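Local coordinates for protein leucine aminopeptidase 2 (Saccharomyces cerevisiae, PDB 2XQ0) that is a zinc-dependent aminopeptidase that preferentially cleaves di- and tripeptides and shows low epoxide hydrolase activity in vitro, at residues H301-A304 / H305-G309; F320-N323 / E324-V328; S386-P389 / Y390-F394. All coordinates share one frame; numbering follows the deposited sequence. Where two conformers were deposited one is given.

Interaction 1. Residues H301-A304 / H305-G309; sequences HELA and HSWSG. With ZN (zinc ion), chain C; BES (2-(3-amino-2-hydroxy-4-phenyl-butyrylamino)-4-methyl-pentanoic acid), chain B.
His301 and His305, one helical turn apart, bring their imidazoles together at the catalytic zinc; with Glu302 they form the HExxH zinc signature of the M1 aminopeptidases, carried on helix 297-311. The NE2 atoms lie 3.4 Å apart because both bind the metal, and the ring planes stand at 81° to each other. With CG anti to the backbone N (chi1 -172°), the His301 ring swings toward the zinc, which NE2 reaches at 2.2 Å. Bestatin lays methyl C15 over one face of this ring, offset toward the rim, while ND1 is tied to Glu331.

The His305 side chain can be followed outward. Its CB lies against the carbonyl of Glu302, 3.3 Å from that O. From CG the ring divides: on one branch ND1 donates to the carbonyl O of Ser308 at 2.9 Å, which helps fix the ring's rotation, with NE2 pointing at the metal. On the other, CD2 faces the carboxylate of Glu302, which runs alongside with OE2 near the plane of the imidazole, 3.8 Å from CD2. At the tip, NE2 binds zinc at 2.0 Å. Histidine suits the position because one nitrogen can ligate while the other is held by the backbone. Glu302, the proton acceptor of the active site, is bent at chi2 and brings OE2 to 3.2 Å from bestatin O2, the hydroxyl oxygen that also binds zinc.

Farther along, the helix widens into a pi-type turn, where Ala304 O accepts from the amides of both Trp307 and Ser308. Leu303 O is gripped twice by one residue, taking Ser306 N and, at 3.0 Å, Ser306 OG from the same face of its carbonyl plane; a water bridges that OG to Glu302 O.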
# COMPACT_ATOMS: atom_id res chain seq x y z
N HIS A 301 9.48 -3.08 0.14
CA HIS A 301 8.38 -2.57 0.95
C HIS A 301 7.43 -3.67 1.41
O HIS A 301 7.24 -3.87 2.59
CB HIS A 301 7.60 -1.48 0.20
CG HIS A 301 6.58 -0.79 1.06
ND1 HIS A 301 6.87 0.33 1.80
CD2 HIS A 301 5.29 -1.11 1.35
CE1 HIS A 301 5.80 0.69 2.49
NE2 HIS A 301 4.83 -0.17 2.23
N GLU A 302 6.82 -4.40 0.48
CA GLU A 302 5.89 -5.46 0.85
C GLU A 302 6.59 -6.52 1.69
O GLU A 302 6.00 -7.11 2.58
CB GLU A 302 5.31 -6.14 -0.39
CG GLU A 302 4.76 -5.20 -1.45
CD GLU A 302 3.69 -4.29 -0.92
OE1 GLU A 302 3.42 -3.25 -1.57
OE2 GLU A 302 3.12 -4.59 0.15
N LEU A 303 7.86 -6.77 1.39
CA LEU A 303 8.61 -7.75 2.17
C LEU A 303 8.77 -7.30 3.62
O LEU A 303 8.66 -8.11 4.52
CB LEU A 303 10.00 -7.92 1.58
CG LEU A 303 10.98 -8.72 2.45
CD1 LEU A 303 10.50 -10.15 2.59
CD2 LEU A 303 12.37 -8.67 1.81
N ALA A 304 9.09 -6.03 3.84
CA ALA A 304 9.26 -5.55 5.22
C ALA A 304 7.97 -5.68 6.03
O ALA A 304 8.00 -5.92 7.25
CB ALA A 304 9.79 -4.12 5.24
N HIS A 305 6.82 -5.56 5.36
CA HIS A 305 5.52 -5.75 6.01
C HIS A 305 5.43 -7.10 6.71
O HIS A 305 4.71 -7.26 7.72
CB HIS A 305 4.37 -5.63 5.01
CG HIS A 305 3.84 -4.24 4.87
ND1 HIS A 305 3.41 -3.51 5.96
CD2 HIS A 305 3.65 -3.46 3.78
CE1 HIS A 305 3.00 -2.32 5.54
NE2 HIS A 305 3.13 -2.27 4.23
N SER A 306 6.17 -8.08 6.21
CA SER A 306 6.14 -9.41 6.83
C SER A 306 6.35 -9.26 8.32
O SER A 306 5.70 -9.93 9.12
CB SER A 306 7.20 -10.33 6.22
OG SER A 306 6.94 -10.52 4.85
N TRP A 307 7.24 -8.34 8.70
CA TRP A 307 7.43 -7.99 10.11
C TRP A 307 6.48 -6.89 10.61
O TRP A 307 5.70 -7.12 11.55
CB TRP A 307 8.90 -7.61 10.36
CG TRP A 307 9.85 -8.76 10.22
CD1 TRP A 307 10.30 -9.59 11.21
CD2 TRP A 307 10.50 -9.20 9.01
NE1 TRP A 307 11.15 -10.53 10.70
CE2 TRP A 307 11.30 -10.31 9.35
CE3 TRP A 307 10.46 -8.78 7.68
CZ2 TRP A 307 12.07 -10.99 8.42
CZ3 TRP A 307 11.23 -9.46 6.74
CH2 TRP A 307 12.02 -10.56 7.12
N SER A 308 6.53 -5.71 10.00
CA SER A 308 5.78 -4.57 10.48
C SER A 308 4.46 -4.48 9.76
O SER A 308 4.36 -3.91 8.69
CB SER A 308 6.56 -3.27 10.25
OG SER A 308 7.06 -3.25 8.93
N GLY A 309 3.44 -5.05 10.38
CA GLY A 309 2.12 -5.09 9.78
C GLY A 309 1.57 -6.48 9.94
O GLY A 309 0.52 -6.66 10.53
ZN ZN C . 2.83 -0.63 3.04
N2 BES B . -1.17 -2.25 1.69
C1 BES B . -0.50 -1.01 1.34
C6 BES B . -1.37 -0.19 0.39
C7 BES B . -2.66 0.21 1.08
C8 BES B . -2.61 0.75 2.37
C12 BES B . -3.88 0.04 0.44
C9 BES B . -3.79 1.11 3.01
C11 BES B . -5.06 0.40 1.09
C10 BES B . -5.02 0.94 2.37
C2 BES B . 0.87 -1.28 0.70
O2 BES B . 1.76 -2.06 1.50
C3 BES B . 1.49 0.05 0.42
O3 BES B . 1.92 0.77 1.32
N1 BES B . 1.46 0.30 -0.88
C4 BES B . 1.95 1.48 -1.58
C13 BES B . 3.33 1.05 -2.07
C14 BES B . 4.43 2.02 -1.66
C15 BES B . 5.78 1.31 -1.69
C16 BES B . 4.16 2.65 -0.30
C5 BES B . 1.05 1.67 -2.77
O1 BES B . 0.92 2.82 -3.25
O4 BES B . 0.45 0.67 -3.23
O HOH W 1 4.63 -9.59 3.36

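Interaction 2. Residues F320-N323 / E324-V328; sequences FWLN and EGWTV. With ZN (zinc ion), chain C; BES (2-(3-amino-2-hydroxy-4-phenyl-butyrylamino)-4-methyl-pentanoic acid), chain B.
Phe320 and Glu324 meet where helix 321-339 begins, and the phenylalanine ring backs the chain of Glu324, the third protein ligand of the zinc in this M1 peptidase. Methylene CG of Glu324 lies over one face of the Phe320 ring, 3.2 Å from CZ, a tight CH-pi contact toward the tip of the ring. The phenylalanine reaches this place because its CG is anti to the backbone N (chi1 -173°), and CZ also approaches the phenyl group of bestatin, 3.8 Å from C9. Glu324 is coiled rather than extended. Its CG lies anti to the carbonyl carbon, and a second bend (chi2 -61°) turns the carboxylate toward the metal, its plane 64° from that of the Phe320 ring. OE1 makes the close bond at 2.2 Å; OE2 stands at 2.7 Å from zinc, a longer approach that makes the coordination lopsided. Glutamate suits the position, since its aliphatic part packs on the ring while its end binds the metal.

On another side of the helix, Leu322 meets two indoles: CD2 sits over the Trp321 face near its rim and only touches Trp326 at CD1, 4.2 Å away. The carbonyl O of Leu322 lies at the edge of the Trp326 ring, in its plane. Glycine at 325 brings only hydrogen up to the carbonyl O of Trp321, whose bond from Gly325 N is just 2.7 Å. A turn after Asn323, Thr327 uses both backbone N and OG1 on Asn323 O, the hydroxyl approaching from above the carbonyl plane at 2.9 Å; OG1 is also hydrogen-bonded to Ser308 OG.

Helix 297-311 packs against Thr327 and Val328, helix 388-403 covers Phe320 and Glu324, and helix 407-420 receives Trp326, which stacks on Tyr417 and meets Phe418 edge-to-face.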
# COMPACT_ATOMS: atom_id res chain seq x y z
N PHE A 320 -2.12 3.61 12.51
CA PHE A 320 -1.68 3.08 11.22
C PHE A 320 -0.19 3.34 10.98
O PHE A 320 0.47 2.59 10.26
CB PHE A 320 -2.52 3.72 10.12
CG PHE A 320 -2.29 3.14 8.75
CD1 PHE A 320 -2.30 1.76 8.55
CD2 PHE A 320 -2.13 3.98 7.64
CE1 PHE A 320 -2.12 1.22 7.28
CE2 PHE A 320 -1.94 3.45 6.37
CZ PHE A 320 -1.94 2.06 6.20
N TRP A 321 0.35 4.41 11.58
CA TRP A 321 1.78 4.71 11.42
C TRP A 321 2.69 3.56 11.88
O TRP A 321 3.79 3.38 11.33
CB TRP A 321 2.15 6.03 12.11
CG TRP A 321 2.49 5.90 13.57
CD1 TRP A 321 1.63 5.97 14.62
CD2 TRP A 321 3.79 5.70 14.13
NE1 TRP A 321 2.31 5.82 15.81
CE2 TRP A 321 3.64 5.65 15.53
CE3 TRP A 321 5.08 5.55 13.58
CZ2 TRP A 321 4.73 5.46 16.40
CZ3 TRP A 321 6.15 5.36 14.44
CH2 TRP A 321 5.97 5.32 15.84
N LEU A 322 2.25 2.79 12.86
CA LEU A 322 3.05 1.66 13.37
C LEU A 322 3.29 0.64 12.27
O LEU A 322 4.31 -0.03 12.24
CB LEU A 322 2.37 0.98 14.54
CG LEU A 322 2.42 1.76 15.86
CD1 LEU A 322 1.57 1.10 16.94
CD2 LEU A 322 3.88 1.91 16.30
N ASN A 323 2.29 0.47 11.40
CA ASN A 323 2.45 -0.39 10.23
C ASN A 323 3.33 0.32 9.21
O ASN A 323 4.48 -0.06 8.99
CB ASN A 323 1.10 -0.75 9.59
CG ASN A 323 0.39 -1.91 10.29
OD1 ASN A 323 0.54 -2.13 11.49
ND2 ASN A 323 -0.41 -2.65 9.53
N GLU A 324 2.79 1.37 8.59
CA GLU A 324 3.44 1.97 7.42
C GLU A 324 4.74 2.73 7.72
O GLU A 324 5.65 2.74 6.91
CB GLU A 324 2.47 2.86 6.64
CG GLU A 324 1.28 2.11 6.03
CD GLU A 324 1.68 1.04 5.02
OE1 GLU A 324 2.83 1.04 4.53
OE2 GLU A 324 0.82 0.18 4.70
N GLY A 325 4.83 3.37 8.88
CA GLY A 325 6.05 4.09 9.26
C GLY A 325 7.21 3.14 9.50
O GLY A 325 8.32 3.32 8.99
N TRP A 326 6.95 2.10 10.28
CA TRP A 326 7.96 1.06 10.43
C TRP A 326 8.37 0.46 9.08
O TRP A 326 9.57 0.32 8.78
CB TRP A 326 7.44 -0.03 11.38
CG TRP A 326 7.82 0.22 12.80
CD1 TRP A 326 6.99 0.55 13.83
CD2 TRP A 326 9.13 0.14 13.34
NE1 TRP A 326 7.72 0.69 14.99
CE2 TRP A 326 9.04 0.44 14.71
CE3 TRP A 326 10.39 -0.15 12.80
CZ2 TRP A 326 10.15 0.47 15.55
CZ3 TRP A 326 11.49 -0.13 13.64
CH2 TRP A 326 11.37 0.17 14.99
N THR A 327 7.38 0.08 8.26
CA THR A 327 7.67 -0.53 6.95
C THR A 327 8.58 0.35 6.09
O THR A 327 9.55 -0.14 5.53
CB THR A 327 6.38 -0.88 6.18
OG1 THR A 327 5.61 -1.80 6.98
CG2 THR A 327 6.70 -1.51 4.80
N VAL A 328 8.28 1.64 6.00
CA VAL A 328 9.07 2.54 5.19
C VAL A 328 10.48 2.61 5.79
O VAL A 328 11.48 2.63 5.06
CB VAL A 328 8.42 3.97 5.08
CG1 VAL A 328 9.35 4.95 4.35
CG2 VAL A 328 7.06 3.91 4.34
ZN ZN C . 2.83 -0.63 3.04
N2 BES B . -1.17 -2.25 1.69
C1 BES B . -0.50 -1.01 1.34
C6 BES B . -1.37 -0.19 0.39
C7 BES B . -2.66 0.21 1.08
C8 BES B . -2.61 0.75 2.37
C12 BES B . -3.88 0.04 0.44
C9 BES B . -3.79 1.11 3.01
C11 BES B . -5.06 0.40 1.09
C10 BES B . -5.02 0.94 2.37
C2 BES B . 0.87 -1.28 0.70
O2 BES B . 1.76 -2.06 1.50
C3 BES B . 1.49 0.05 0.42
O3 BES B . 1.92 0.77 1.32
N1 BES B . 1.46 0.30 -0.88
C4 BES B . 1.95 1.48 -1.58
C13 BES B . 3.33 1.05 -2.07
C14 BES B . 4.43 2.02 -1.66
C15 BES B . 5.78 1.31 -1.69
C16 BES B . 4.16 2.65 -0.30
C5 BES B . 1.05 1.67 -2.77
O1 BES B . 0.92 2.82 -3.25
O4 BES B . 0.45 0.67 -3.23

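Interaction 3. Residues S386-P389 / Y390-F394; sequences STVP and YEKGF. With BES (2-(3-amino-2-hydroxy-4-phenyl-butyrylamino)-4-methyl-pentanoic acid), chain B.
Tyr390 turns the edge of its ring to the carbonyl of Ser386, with CD1 3.2 Å from that O, at the start of helix 388-403; this tyrosine is the proton donor of the M1 active site. Its CG is anti to the carbonyl carbon (chi1 -66°), which swings the ring back beside the start of the helix, its edge at Ser386 and its OH toward the inhibitor. The pyrrolidine of Pro389 crosses it obliquely, CG lying 4.1 Å from CD1. At the far end of the ring, OH donates to bestatin O3 at 3.0 Å, and O3 lies in the ring plane. Because O3 is the inhibitor's amide oxygen and also a zinc ligand, the bond is consistent with a tyrosine that helps polarise a zinc-bound carbonyl. The rigid phenol suits this task, reaching far while keeping its hydroxyl in a fixed direction.

Two pairs, each four residues apart, lie side by side along the first turn, their members pointing the same way. Thr387 lays CG2 against CG of Glu391 at 3.3 Å, a close methyl-to-methylene contact. The other pair is looser: Val388 CG1 rests 4.0 Å from Lys392 CB, the branched valine lying beside the aliphatic root of the lysine. The polar ends depart elsewhere, Glu391 to a salt bridge with Arg332 and Lys392 NZ to the carbonyl oxygens of Gly459 and Ser369. Ser386 starts the helix with a capping bond, its OG accepting from Val388 N at 3.0 Å. Glycine at 393 lets the chain press close, Gly393 CA making a CH...O contact with Pro389 O at 3.2 Å.

Helix 321-339 lies against Tyr390, Glu391 and Phe394, while helix 341-360 packs on Ser386, Val388, Glu391 and Phe394, so this turn sits between both.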
# COMPACT_ATOMS: atom_id res chain seq x y z
N SER A 386 -2.82 8.83 3.89
CA SER A 386 -2.12 9.83 3.14
C SER A 386 -0.68 9.42 3.26
O SER A 386 -0.37 8.34 3.76
CB SER A 386 -2.29 11.20 3.77
OG SER A 386 -1.61 11.27 5.02
N THR A 387 0.22 10.30 2.84
CA THR A 387 1.64 10.05 2.99
C THR A 387 2.12 10.21 4.44
O THR A 387 3.21 9.74 4.79
CB THR A 387 2.42 10.97 2.07
OG1 THR A 387 1.90 10.85 0.73
CG2 THR A 387 3.89 10.62 2.10
N VAL A 388 1.32 10.86 5.29
CA VAL A 388 1.76 11.15 6.66
C VAL A 388 2.20 9.92 7.49
O VAL A 388 3.27 9.93 8.08
CB VAL A 388 0.69 11.96 7.43
CG1 VAL A 388 1.06 12.08 8.91
CG2 VAL A 388 0.55 13.33 6.79
N PRO A 389 1.37 8.86 7.54
CA PRO A 389 1.83 7.73 8.37
C PRO A 389 3.12 7.12 7.84
O PRO A 389 3.95 6.66 8.63
CB PRO A 389 0.67 6.71 8.28
CG PRO A 389 -0.21 7.19 7.14
CD PRO A 389 -0.04 8.70 7.12
N TYR A 390 3.27 7.12 6.52
CA TYR A 390 4.47 6.58 5.89
C TYR A 390 5.69 7.41 6.26
O TYR A 390 6.66 6.90 6.82
CB TYR A 390 4.29 6.58 4.36
CG TYR A 390 3.22 5.64 3.85
CD1 TYR A 390 1.87 6.01 3.83
CD2 TYR A 390 3.56 4.38 3.36
CE1 TYR A 390 0.88 5.14 3.36
CE2 TYR A 390 2.58 3.50 2.89
CZ TYR A 390 1.26 3.88 2.89
OH TYR A 390 0.30 3.00 2.42
N GLU A 391 5.64 8.69 5.93
CA GLU A 391 6.84 9.52 5.95
C GLU A 391 7.06 10.26 7.26
O GLU A 391 8.20 10.42 7.68
CB GLU A 391 6.82 10.52 4.79
CG GLU A 391 6.87 9.87 3.40
CD GLU A 391 8.18 9.13 3.12
OE1 GLU A 391 9.21 9.43 3.77
OE2 GLU A 391 8.17 8.24 2.26
N LYS A 392 6.00 10.75 7.89
CA LYS A 392 6.20 11.29 9.23
C LYS A 392 6.55 10.12 10.14
O LYS A 392 7.37 10.25 11.05
CB LYS A 392 4.94 12.06 9.72
CG LYS A 392 5.19 12.87 10.99
CD LYS A 392 3.95 13.60 11.54
CE LYS A 392 3.76 14.98 10.93
NZ LYS A 392 2.83 15.87 11.75
N GLY A 393 5.93 8.97 9.89
CA GLY A 393 6.24 7.76 10.64
C GLY A 393 7.69 7.38 10.50
O GLY A 393 8.40 7.23 11.49
N PHE A 394 8.14 7.23 9.26
CA PHE A 394 9.55 7.00 8.98
C PHE A 394 10.46 8.03 9.63
O PHE A 394 11.49 7.68 10.22
CB PHE A 394 9.81 7.02 7.47
CG PHE A 394 11.24 7.28 7.13
CD1 PHE A 394 12.17 6.27 7.21
CD2 PHE A 394 11.66 8.55 6.79
CE1 PHE A 394 13.50 6.51 6.94
CE2 PHE A 394 12.99 8.79 6.51
CZ PHE A 394 13.91 7.77 6.58
N2 BES B . -1.17 -2.25 1.69
C1 BES B . -0.50 -1.01 1.34
C6 BES B . -1.37 -0.19 0.39
C7 BES B . -2.66 0.21 1.08
C8 BES B . -2.61 0.75 2.37
C12 BES B . -3.88 0.04 0.44
C9 BES B . -3.79 1.11 3.01
C11 BES B . -5.06 0.40 1.09
C10 BES B . -5.02 0.94 2.37
C2 BES B . 0.87 -1.28 0.70
O2 BES B . 1.76 -2.06 1.50
C3 BES B . 1.49 0.05 0.42
O3 BES B . 1.92 0.77 1.32
N1 BES B . 1.46 0.30 -0.88
C4 BES B . 1.95 1.48 -1.58
C13 BES B . 3.33 1.05 -2.07
C14 BES B . 4.43 2.02 -1.66
C15 BES B . 5.78 1.31 -1.69
C16 BES B . 4.16 2.65 -0.30
C5 BES B . 1.05 1.67 -2.77
O1 BES B . 0.92 2.82 -3.25
O4 BES B . 0.45 0.67 -3.23

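In the fold
Three helices converge on one zinc and one bestatin molecule. Interactions 1 and 2, centred 9 Å apart, complete the metal site: the histidines of 301-309 and the glutamate of 320-328 supply its protein ligands. Their helices are also joined behind the metal, where Ser308 OG lies 2.8 Å from Thr327 OG1. Interaction 3 is centred about 7 Å from interaction 2 and 15 Å from interaction 1. Its tyrosine packs directly on the metal ligand, with Tyr390 CE2 3.0 Å from Glu324 OE1, and its hydroxyl reaches bestatin O3, itself a zinc ligand. Farther from the pocket, Val328 CG1 meets Phe394 CB at 3.8 Å, continuing the packing of those two helices.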